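Local coordinates for protein probable acetyltransferase (Thermus thermophilus, PDB 3EXN) that binds acetyl coenzyme A and, as a member of the GCN5-related N-acetyltransferase family, probably transfers an acyl group to an acceptor, at residues V9-L14 with G106-E111; R63-F68 with G75-K80; D88-L93 with R122-V127. One frame throughout, in Å; residues are numbered along the deposited sequence.

Interaction 1: residues V9-L14 with G106-E111; sequences VLTLDL and GRQALE. With ACO (acetyl coenzyme *a), chain C.
The flat amide of Gln-108 comes up against the chain at Leu-10 to Leu-12: the CB of Leu-12 packs 3.7 Å from Gln-108 CD, and the end of the glutamine side chain lies close to the Leu-10 carbonyl and Leu-12 N. The other flat group, the Arg-107 guanidinium, has Glu-111 CG over one face, 4.0 Å above its plane, while Arg-107 NH1 is hydrogen-bonded to Gln-141 OE1. An extended side chain, with CG anti to the backbone N (chi1 -169°) and chi2 -176°, carries the Gln-108 amide out from helix 105-115. Beside it Leu-12 CD2 makes an apolar contact, 3.7 Å from Ala-109 CB. Leu-14 brings its CD2 to 4.2 Å from the carbonyl oxygen Ala-109 O; Leu-67 of strand 62-69 touches both Leu-14 and Ala-109. The start of the helix serves the cofactor, as in the pyrophosphate-binding loop of GNAT enzymes. Gly-106 N donates to acetyl-CoA O5A at 2.8 Å and Arg-107 N to O2A at 2.9 Å, so these two N-H groups go to different phosphates; Gly-102 N and Gly-104 N are further donors to the cofactor. A CB on Gly-106 would run into O6A. The chemistry is thus divided: leucine methyls, an alanine and the extended Gln-108 side chain pack the helix against the N-terminal segment, whereas backbone N-H groups at its start meet the charged pyrophosphate.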
# COMPACT_ATOMS: atom_id res chain seq x y z
N VAL A 9 -1.94 -15.89 14.20
CA VAL A 9 -3.13 -15.12 13.90
C VAL A 9 -3.26 -15.15 12.36
O VAL A 9 -2.24 -15.01 11.61
CB VAL A 9 -3.00 -13.62 14.39
CG1 VAL A 9 -4.13 -12.78 13.85
CG2 VAL A 9 -2.94 -13.53 15.91
N LEU A 10 -4.50 -15.28 11.91
CA LEU A 10 -4.81 -15.46 10.48
C LEU A 10 -5.45 -14.22 9.87
O LEU A 10 -5.15 -13.92 8.71
CB LEU A 10 -5.77 -16.65 10.27
CG LEU A 10 -5.27 -18.01 10.78
CD1 LEU A 10 -6.45 -19.06 10.68
CD2 LEU A 10 -4.07 -18.41 10.00
N THR A 11 -6.32 -13.52 10.62
CA THR A 11 -7.14 -12.43 10.09
C THR A 11 -6.35 -11.13 10.27
O THR A 11 -5.89 -10.83 11.35
CB THR A 11 -8.51 -12.32 10.83
OG1 THR A 11 -9.26 -13.55 10.64
CG2 THR A 11 -9.33 -11.16 10.27
N LEU A 12 -6.24 -10.38 9.19
CA LEU A 12 -5.41 -9.19 9.15
C LEU A 12 -6.36 -8.04 9.37
O LEU A 12 -7.33 -7.92 8.62
CB LEU A 12 -4.73 -9.10 7.75
CG LEU A 12 -3.61 -8.15 7.48
CD1 LEU A 12 -2.31 -8.50 8.25
CD2 LEU A 12 -3.43 -8.09 5.97
N ASP A 13 -6.07 -7.19 10.35
CA ASP A 13 -6.86 -5.98 10.62
C ASP A 13 -6.31 -4.72 9.95
O ASP A 13 -5.09 -4.46 9.97
CB ASP A 13 -6.97 -5.75 12.10
CG ASP A 13 -7.65 -6.92 12.82
OD1 ASP A 13 -8.59 -7.53 12.23
OD2 ASP A 13 -7.26 -7.22 13.96
N LEU A 14 -7.21 -3.92 9.40
CA LEU A 14 -6.82 -2.71 8.69
C LEU A 14 -7.20 -1.55 9.61
O LEU A 14 -8.39 -1.23 9.71
CB LEU A 14 -7.57 -2.63 7.35
CG LEU A 14 -6.94 -3.31 6.13
CD1 LEU A 14 -6.74 -4.82 6.31
CD2 LEU A 14 -7.77 -3.06 4.93
N GLY A 106 -0.57 -10.03 1.57
CA GLY A 106 -0.74 -8.99 0.54
C GLY A 106 -2.09 -9.17 -0.11
O GLY A 106 -2.88 -8.21 -0.24
N ARG A 107 -2.40 -10.42 -0.48
CA ARG A 107 -3.70 -10.70 -1.11
C ARG A 107 -4.87 -10.42 -0.14
O ARG A 107 -5.87 -9.83 -0.52
CB ARG A 107 -3.79 -12.16 -1.62
CG ARG A 107 -5.19 -12.45 -2.14
CD ARG A 107 -5.35 -13.83 -2.82
NE ARG A 107 -6.77 -14.11 -3.09
CZ ARG A 107 -7.50 -13.59 -4.09
NH1 ARG A 107 -6.97 -12.73 -4.98
NH2 ARG A 107 -8.78 -13.93 -4.22
N GLN A 108 -4.72 -10.80 1.10
CA GLN A 108 -5.78 -10.61 2.09
C GLN A 108 -6.06 -9.10 2.28
O GLN A 108 -7.24 -8.70 2.36
CB GLN A 108 -5.43 -11.25 3.43
CG GLN A 108 -6.65 -11.28 4.39
CD GLN A 108 -6.34 -11.81 5.78
OE1 GLN A 108 -5.39 -12.59 6.00
NE2 GLN A 108 -7.13 -11.37 6.71
N ALA A 109 -4.98 -8.30 2.34
CA ALA A 109 -5.09 -6.84 2.60
C ALA A 109 -5.83 -6.18 1.42
O ALA A 109 -6.72 -5.33 1.60
CB ALA A 109 -3.71 -6.20 2.79
N LEU A 110 -5.48 -6.62 0.22
CA LEU A 110 -6.09 -6.08 -0.99
C LEU A 110 -7.58 -6.42 -1.07
O LEU A 110 -8.43 -5.55 -1.43
CB LEU A 110 -5.37 -6.63 -2.21
CG LEU A 110 -5.51 -5.95 -3.53
CD1 LEU A 110 -5.22 -4.44 -3.39
CD2 LEU A 110 -4.53 -6.65 -4.50
N GLU A 111 -7.91 -7.66 -0.72
CA GLU A 111 -9.31 -8.10 -0.83
C GLU A 111 -10.14 -7.44 0.28
O GLU A 111 -11.28 -7.04 0.03
CB GLU A 111 -9.42 -9.65 -0.87
CG GLU A 111 -8.75 -10.33 -2.15
CD GLU A 111 -8.92 -9.54 -3.51
OE1 GLU A 111 -9.98 -8.91 -3.74
OE2 GLU A 111 -7.99 -9.54 -4.37
O5B ACO C . 0.94 -13.50 -2.74
P1A ACO C . 1.04 -13.01 -1.16
O1A ACO C . 1.79 -14.09 -0.39
O2A ACO C . -0.30 -12.42 -0.78
O3A ACO C . 2.06 -11.75 -1.37
P2A ACO C . 2.69 -10.91 -0.17
O4A ACO C . 4.19 -11.22 -0.21
O5A ACO C . 1.99 -11.17 1.14
O6A ACO C . 2.37 -9.40 -0.77
CBP ACO C . 3.68 -7.63 -1.89
CCP ACO C . 2.85 -8.92 -2.04
CDP ACO C . 2.72 -6.58 -1.36
CEP ACO C . 4.22 -7.15 -3.23
CAP ACO C . 4.84 -7.87 -0.89
OAP ACO C . 5.76 -8.87 -1.39
C9P ACO C . 5.68 -6.63 -0.63
O9P ACO C . 5.43 -5.86 0.29
N8P ACO C . 6.72 -6.43 -1.44
C7P ACO C . 7.68 -5.33 -1.26
C6P ACO C . 7.06 -3.94 -1.40
C5P ACO C . 6.38 -3.77 -2.75
O5P ACO C . 6.92 -4.16 -3.81
N4P ACO C . 5.18 -3.18 -2.71
C3P ACO C . 4.42 -2.93 -3.92
C2P ACO C . 4.72 -1.56 -4.49
S1P ACO C . 3.75 -1.20 -5.96
C ACO C . 2.32 -0.78 -5.15
O ACO C . 2.29 -0.84 -3.94
CH3 ACO C . 1.09 -0.34 -5.92

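Interaction 2: residues R63-F68 with G75-K80; sequences RAFLLF and GYLDAK
The carbonyl oxygen of Leu-77 is gripped twice from strand 63-68: Phe-65 N donates to it at 2.8 Å, nearly along the C=O axis, and the CA of Ala-64 adds a C-H...O contact to Leu-77 O at 3.2 Å. Phe-65 O answers in kind, taking Leu-77 N in its carbonyl plane and a C-H...O contact from the CA of Tyr-76. At one end Arg-63 N reaches Ala-79 O at 2.8 Å in an almost straight bond (177°). Towards the other end Leu-67 N still bonds to Gly-75 O, from above the carbonyl plane, but the return bond from Gly-75 N to Leu-67 O is weak. This is the antiparallel pairing of a beta hairpin, the N-to-C directions of the two short segments 157° apart. On one face Leu-77 CD2 lies at the edge of the Phe-65 ring, 3.8 Å from Phe-65 CD2, the two side chains side by side and pointing the same way. On the other, Tyr-76 has its CG anti to the backbone N (chi1 -180°), which lays the ring along the strand so that Tyr-76 OH comes 3.5 Å from Ala-64 CB and donates to Asp-78 OD2 at 2.8 Å, from above the carboxylate plane. Arg-62 is a second, charged partner of that oxygen. The Phe-65, Leu-67 and Leu-77 face packs under helix 105-115 through Phe-113 and Ala-109; the Ala-64, Leu-66 and Tyr-76 face rests on helices 22-30 and 46-57, with strand 89-96 bonded alongside strand 72-81.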
# COMPACT_ATOMS: atom_id res chain seq x y z
N ARG A 63 -7.06 6.97 1.98
CA ARG A 63 -7.42 5.81 2.77
C ARG A 63 -6.14 5.03 3.05
O ARG A 63 -5.65 4.28 2.18
CB ARG A 63 -8.42 4.93 2.05
CG ARG A 63 -9.83 5.57 1.88
CD ARG A 63 -10.61 5.75 3.19
NE ARG A 63 -11.93 6.40 2.95
CZ ARG A 63 -12.12 7.71 2.81
NH1 ARG A 63 -13.36 8.19 2.60
NH2 ARG A 63 -11.08 8.56 2.81
N ALA A 64 -5.58 5.26 4.23
CA ALA A 64 -4.31 4.65 4.60
C ALA A 64 -4.44 3.90 5.91
O ALA A 64 -5.13 4.39 6.84
CB ALA A 64 -3.16 5.72 4.67
N PHE A 65 -3.79 2.73 5.98
CA PHE A 65 -3.95 1.79 7.09
C PHE A 65 -2.63 1.18 7.50
O PHE A 65 -1.84 0.74 6.63
CB PHE A 65 -4.86 0.63 6.67
CG PHE A 65 -6.15 1.06 6.10
CD1 PHE A 65 -7.29 1.22 6.91
CD2 PHE A 65 -6.24 1.33 4.73
CE1 PHE A 65 -8.51 1.63 6.36
CE2 PHE A 65 -7.45 1.75 4.18
CZ PHE A 65 -8.58 1.93 5.01
N LEU A 66 -2.40 1.08 8.81
CA LEU A 66 -1.48 0.08 9.31
C LEU A 66 -2.15 -1.32 9.29
O LEU A 66 -3.33 -1.45 9.61
CB LEU A 66 -1.02 0.42 10.72
CG LEU A 66 0.26 1.21 10.86
CD1 LEU A 66 0.38 1.54 12.34
CD2 LEU A 66 1.54 0.47 10.37
N LEU A 67 -1.39 -2.34 8.91
CA LEU A 67 -1.87 -3.74 8.81
C LEU A 67 -1.40 -4.50 10.01
O LEU A 67 -0.20 -4.52 10.31
CB LEU A 67 -1.43 -4.37 7.47
CG LEU A 67 -1.74 -3.58 6.20
CD1 LEU A 67 -1.23 -4.33 4.96
CD2 LEU A 67 -3.22 -3.29 6.06
N PHE A 68 -2.36 -5.05 10.76
CA PHE A 68 -2.05 -5.66 12.05
C PHE A 68 -2.38 -7.13 12.06
O PHE A 68 -3.42 -7.54 11.59
CB PHE A 68 -2.81 -4.98 13.21
CG PHE A 68 -2.15 -3.70 13.72
CD1 PHE A 68 -1.10 -3.73 14.66
CD2 PHE A 68 -2.61 -2.46 13.30
CE1 PHE A 68 -0.51 -2.55 15.14
CE2 PHE A 68 -2.05 -1.23 13.80
CZ PHE A 68 -0.99 -1.28 14.69
N GLY A 75 2.43 -4.37 8.12
CA GLY A 75 2.41 -3.76 6.78
C GLY A 75 1.69 -2.45 6.77
O GLY A 75 1.29 -1.92 7.83
N TYR A 76 1.48 -1.94 5.56
CA TYR A 76 0.94 -0.60 5.34
C TYR A 76 0.25 -0.60 3.98
O TYR A 76 0.76 -1.19 3.04
CB TYR A 76 2.06 0.43 5.36
CG TYR A 76 1.60 1.84 5.14
CD1 TYR A 76 0.79 2.48 6.07
CD2 TYR A 76 2.02 2.56 4.01
CE1 TYR A 76 0.36 3.81 5.88
CE2 TYR A 76 1.60 3.88 3.82
CZ TYR A 76 0.76 4.50 4.76
OH TYR A 76 0.35 5.81 4.55
N LEU A 77 -0.91 0.05 3.88
CA LEU A 77 -1.67 0.15 2.63
C LEU A 77 -2.12 1.61 2.49
O LEU A 77 -2.65 2.18 3.44
CB LEU A 77 -2.86 -0.82 2.61
CG LEU A 77 -3.80 -0.90 1.38
CD1 LEU A 77 -4.47 -2.27 1.26
CD2 LEU A 77 -4.86 0.25 1.39
N ASP A 78 -1.89 2.21 1.32
CA ASP A 78 -2.17 3.67 1.12
C ASP A 78 -2.83 3.79 -0.22
O ASP A 78 -2.25 3.38 -1.21
CB ASP A 78 -0.85 4.49 1.20
CG ASP A 78 -1.06 6.01 1.37
OD1 ASP A 78 -2.10 6.59 0.93
OD2 ASP A 78 -0.16 6.66 1.95
N ALA A 79 -4.03 4.34 -0.23
CA ALA A 79 -4.80 4.58 -1.46
C ALA A 79 -5.44 5.98 -1.44
O ALA A 79 -5.57 6.64 -0.39
CB ALA A 79 -5.85 3.49 -1.61
N LYS A 80 -5.81 6.45 -2.62
CA LYS A 80 -6.50 7.73 -2.83
C LYS A 80 -7.79 7.49 -3.64
O LYS A 80 -7.74 7.02 -4.80
CB LYS A 80 -5.60 8.69 -3.63
CG LYS A 80 -6.19 10.07 -3.92
CD LYS A 80 -6.57 10.81 -2.66
CE LYS A 80 -7.21 12.15 -2.97
NZ LYS A 80 -6.18 13.19 -3.26

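Interaction 3: residues D88-L93 with R122-V127; sequences DATLSL and RLYAVV. With ACO (acetyl coenzyme *a), chain C.
Leu-91 N donates to Tyr-124 O at 2.8 Å, nearly straight at 174°, and Tyr-124 N in turn to Ala-89 O at 2.9 Å. Ala-89 N to Arg-122 O and Val-126 N to Leu-91 O extend the parallel pairing in both directions. Beyond Ala-89, the Asp-88 carboxylate lies beside Arg-122, though that salt bridge is long and the firmer ionic partner is Arg-121. Asp-88 OD2 sits near the edge of the Tyr-124 ring, 3.6 Å from Tyr-124 CE2, and accepts a suspiciously short bond from a water that also bonds to Tyr-124 OH at 2.9 Å. With an alanine here in place of Asp-88, Arg-121 would probably lose its carboxylate partner and the water would be left with Tyr-124 OH but without this acceptor. Helix 105-115 links the two parallel neighbours, a beta-alpha-beta crossover, and their directions differ by 26°. The splayed neighbouring strands that hold the acyl group are a hallmark of the GNAT fold; here Val-126 O lies 3.1 Å from the acetyl CH3 and Leu-93 CA 3.3 Å from the acetyl O. A classic beta bulge, with Ser-92 and Leu-93 both facing Asp-78 of strand 72-81, lies in the first strand. Among the side chains, Thr-90 OG1, itself bonded to Tyr-83 O, abuts Tyr-124 CB. Ala-89 CB meets Leu-123 CD1 at 3.9 Å on the other face. Val-126 CG1 stands between its own backbone N and carbonyl carbon (chi1 53°), a rotation that sets CG1 beside Leu-91 O and 4.0 Å from Ser-92 CA.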
# COMPACT_ATOMS: atom_id res chain seq x y z
N ASP A 88 -13.12 6.69 -9.48
CA ASP A 88 -12.13 5.62 -9.28
C ASP A 88 -11.33 5.79 -7.99
O ASP A 88 -11.60 6.69 -7.18
CB ASP A 88 -11.17 5.58 -10.48
CG ASP A 88 -11.89 5.54 -11.78
OD1 ASP A 88 -13.02 5.03 -11.81
OD2 ASP A 88 -11.32 6.01 -12.76
N ALA A 89 -10.38 4.87 -7.80
CA ALA A 89 -9.43 4.89 -6.67
C ALA A 89 -8.09 4.39 -7.17
O ALA A 89 -8.04 3.65 -8.14
CB ALA A 89 -9.93 3.98 -5.51
N THR A 90 -6.99 4.72 -6.45
CA THR A 90 -5.67 4.27 -6.87
C THR A 90 -4.94 3.87 -5.64
O THR A 90 -4.91 4.62 -4.65
CB THR A 90 -4.87 5.39 -7.58
OG1 THR A 90 -5.50 5.75 -8.81
CG2 THR A 90 -3.41 4.99 -7.86
N LEU A 91 -4.35 2.69 -5.69
CA LEU A 91 -3.48 2.19 -4.64
C LEU A 91 -2.05 2.67 -5.00
O LEU A 91 -1.50 2.31 -6.06
CB LEU A 91 -3.56 0.63 -4.55
CG LEU A 91 -2.66 -0.10 -3.52
CD1 LEU A 91 -3.20 0.13 -2.18
CD2 LEU A 91 -2.65 -1.63 -3.88
N SER A 92 -1.44 3.47 -4.11
CA SER A 92 -0.06 3.97 -4.29
C SER A 92 1.01 3.18 -3.57
O SER A 92 2.16 3.22 -3.96
CB SER A 92 0.04 5.46 -3.86
OG SER A 92 -0.18 5.64 -2.46
N LEU A 93 0.63 2.45 -2.53
CA LEU A 93 1.58 1.60 -1.80
C LEU A 93 0.86 0.48 -1.05
O LEU A 93 -0.07 0.72 -0.25
CB LEU A 93 2.41 2.45 -0.83
CG LEU A 93 3.55 1.75 -0.11
CD1 LEU A 93 4.51 1.08 -1.11
CD2 LEU A 93 4.26 2.77 0.79
N ARG A 122 -13.42 1.64 -10.61
CA ARG A 122 -12.19 0.87 -10.92
C ARG A 122 -11.15 1.16 -9.87
O ARG A 122 -11.11 2.27 -9.36
CB ARG A 122 -11.52 1.30 -12.25
CG ARG A 122 -12.45 1.56 -13.41
CD ARG A 122 -11.78 2.38 -14.48
NE ARG A 122 -12.78 3.10 -15.25
CZ ARG A 122 -13.63 2.55 -16.11
NH1 ARG A 122 -13.62 1.23 -16.34
NH2 ARG A 122 -14.50 3.32 -16.77
N LEU A 123 -10.28 0.18 -9.65
CA LEU A 123 -9.14 0.31 -8.71
C LEU A 123 -7.84 0.20 -9.49
O LEU A 123 -7.53 -0.83 -10.07
CB LEU A 123 -9.23 -0.79 -7.64
CG LEU A 123 -8.12 -0.80 -6.58
CD1 LEU A 123 -8.05 0.54 -5.87
CD2 LEU A 123 -8.35 -1.94 -5.56
N TYR A 124 -7.07 1.29 -9.49
CA TYR A 124 -5.78 1.31 -10.18
C TYR A 124 -4.73 0.99 -9.14
O TYR A 124 -5.00 1.14 -7.97
CB TYR A 124 -5.50 2.70 -10.74
CG TYR A 124 -6.32 3.07 -12.00
CD1 TYR A 124 -5.77 2.92 -13.28
CD2 TYR A 124 -7.62 3.57 -11.90
CE1 TYR A 124 -6.52 3.28 -14.45
CE2 TYR A 124 -8.37 3.90 -13.05
CZ TYR A 124 -7.80 3.75 -14.32
OH TYR A 124 -8.53 4.10 -15.47
N ALA A 125 -3.56 0.56 -9.62
CA ALA A 125 -2.33 0.34 -8.82
C ALA A 125 -1.17 0.91 -9.65
O ALA A 125 -1.10 0.67 -10.86
CB ALA A 125 -2.15 -1.14 -8.59
N VAL A 126 -0.28 1.69 -9.00
CA VAL A 126 0.89 2.30 -9.66
C VAL A 126 2.16 1.71 -9.06
O VAL A 126 2.30 1.70 -7.84
CB VAL A 126 0.91 3.82 -9.61
CG1 VAL A 126 0.75 4.36 -8.15
CG2 VAL A 126 2.20 4.36 -10.32
N VAL A 127 3.01 1.14 -9.92
CA VAL A 127 4.22 0.47 -9.47
C VAL A 127 5.42 1.36 -9.79
O VAL A 127 5.51 1.88 -10.90
CB VAL A 127 4.41 -0.90 -10.14
CG1 VAL A 127 5.74 -1.53 -9.65
CG2 VAL A 127 3.19 -1.80 -9.87
O5B ACO C . 0.94 -13.50 -2.74
P1A ACO C . 1.04 -13.01 -1.16
O1A ACO C . 1.79 -14.09 -0.39
O2A ACO C . -0.30 -12.42 -0.78
O3A ACO C . 2.06 -11.75 -1.37
P2A ACO C . 2.69 -10.91 -0.17
O4A ACO C . 4.19 -11.22 -0.21
O5A ACO C . 1.99 -11.17 1.14
O6A ACO C . 2.37 -9.40 -0.77
CBP ACO C . 3.68 -7.63 -1.89
CCP ACO C . 2.85 -8.92 -2.04
CDP ACO C . 2.72 -6.58 -1.36
CEP ACO C . 4.22 -7.15 -3.23
CAP ACO C . 4.84 -7.87 -0.89
OAP ACO C . 5.76 -8.87 -1.39
C9P ACO C . 5.68 -6.63 -0.63
O9P ACO C . 5.43 -5.86 0.29
N8P ACO C . 6.72 -6.43 -1.44
C7P ACO C . 7.68 -5.33 -1.26
C6P ACO C . 7.06 -3.94 -1.40
C5P ACO C . 6.38 -3.77 -2.75
O5P ACO C . 6.92 -4.16 -3.81
N4P ACO C . 5.18 -3.18 -2.71
C3P ACO C . 4.42 -2.93 -3.92
C2P ACO C . 4.72 -1.56 -4.49
S1P ACO C . 3.75 -1.20 -5.96
C ACO C . 2.32 -0.78 -5.15
O ACO C . 2.29 -0.84 -3.94
CH3 ACO C . 1.09 -0.34 -5.92
O HOH W 1 -10.13 6.45 -14.87

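In the fold
All three contacts reach one mixed sheet. Interactions 2 and 3 are buried strand pairings, antiparallel and parallel respectively, and strands 72-81 and 89-96 join them edge to edge: Asp-78 N and Lys-80 N approach Leu-93 O and Thr-90 O as probable hydrogen bonds. Interaction 1 is smaller and only partly buried; it sets a helix against the border strand and the loop before it, mainly through side chains. Its Ala-109 and Leu-14 pack on Leu-67 of interaction 2, and its Leu-110 on Leu-91 of interaction 3. Interactions 1 and 3 both touch acetyl-CoA, the first at the pyrophosphate with backbone N-H groups, the second around the acetyl end.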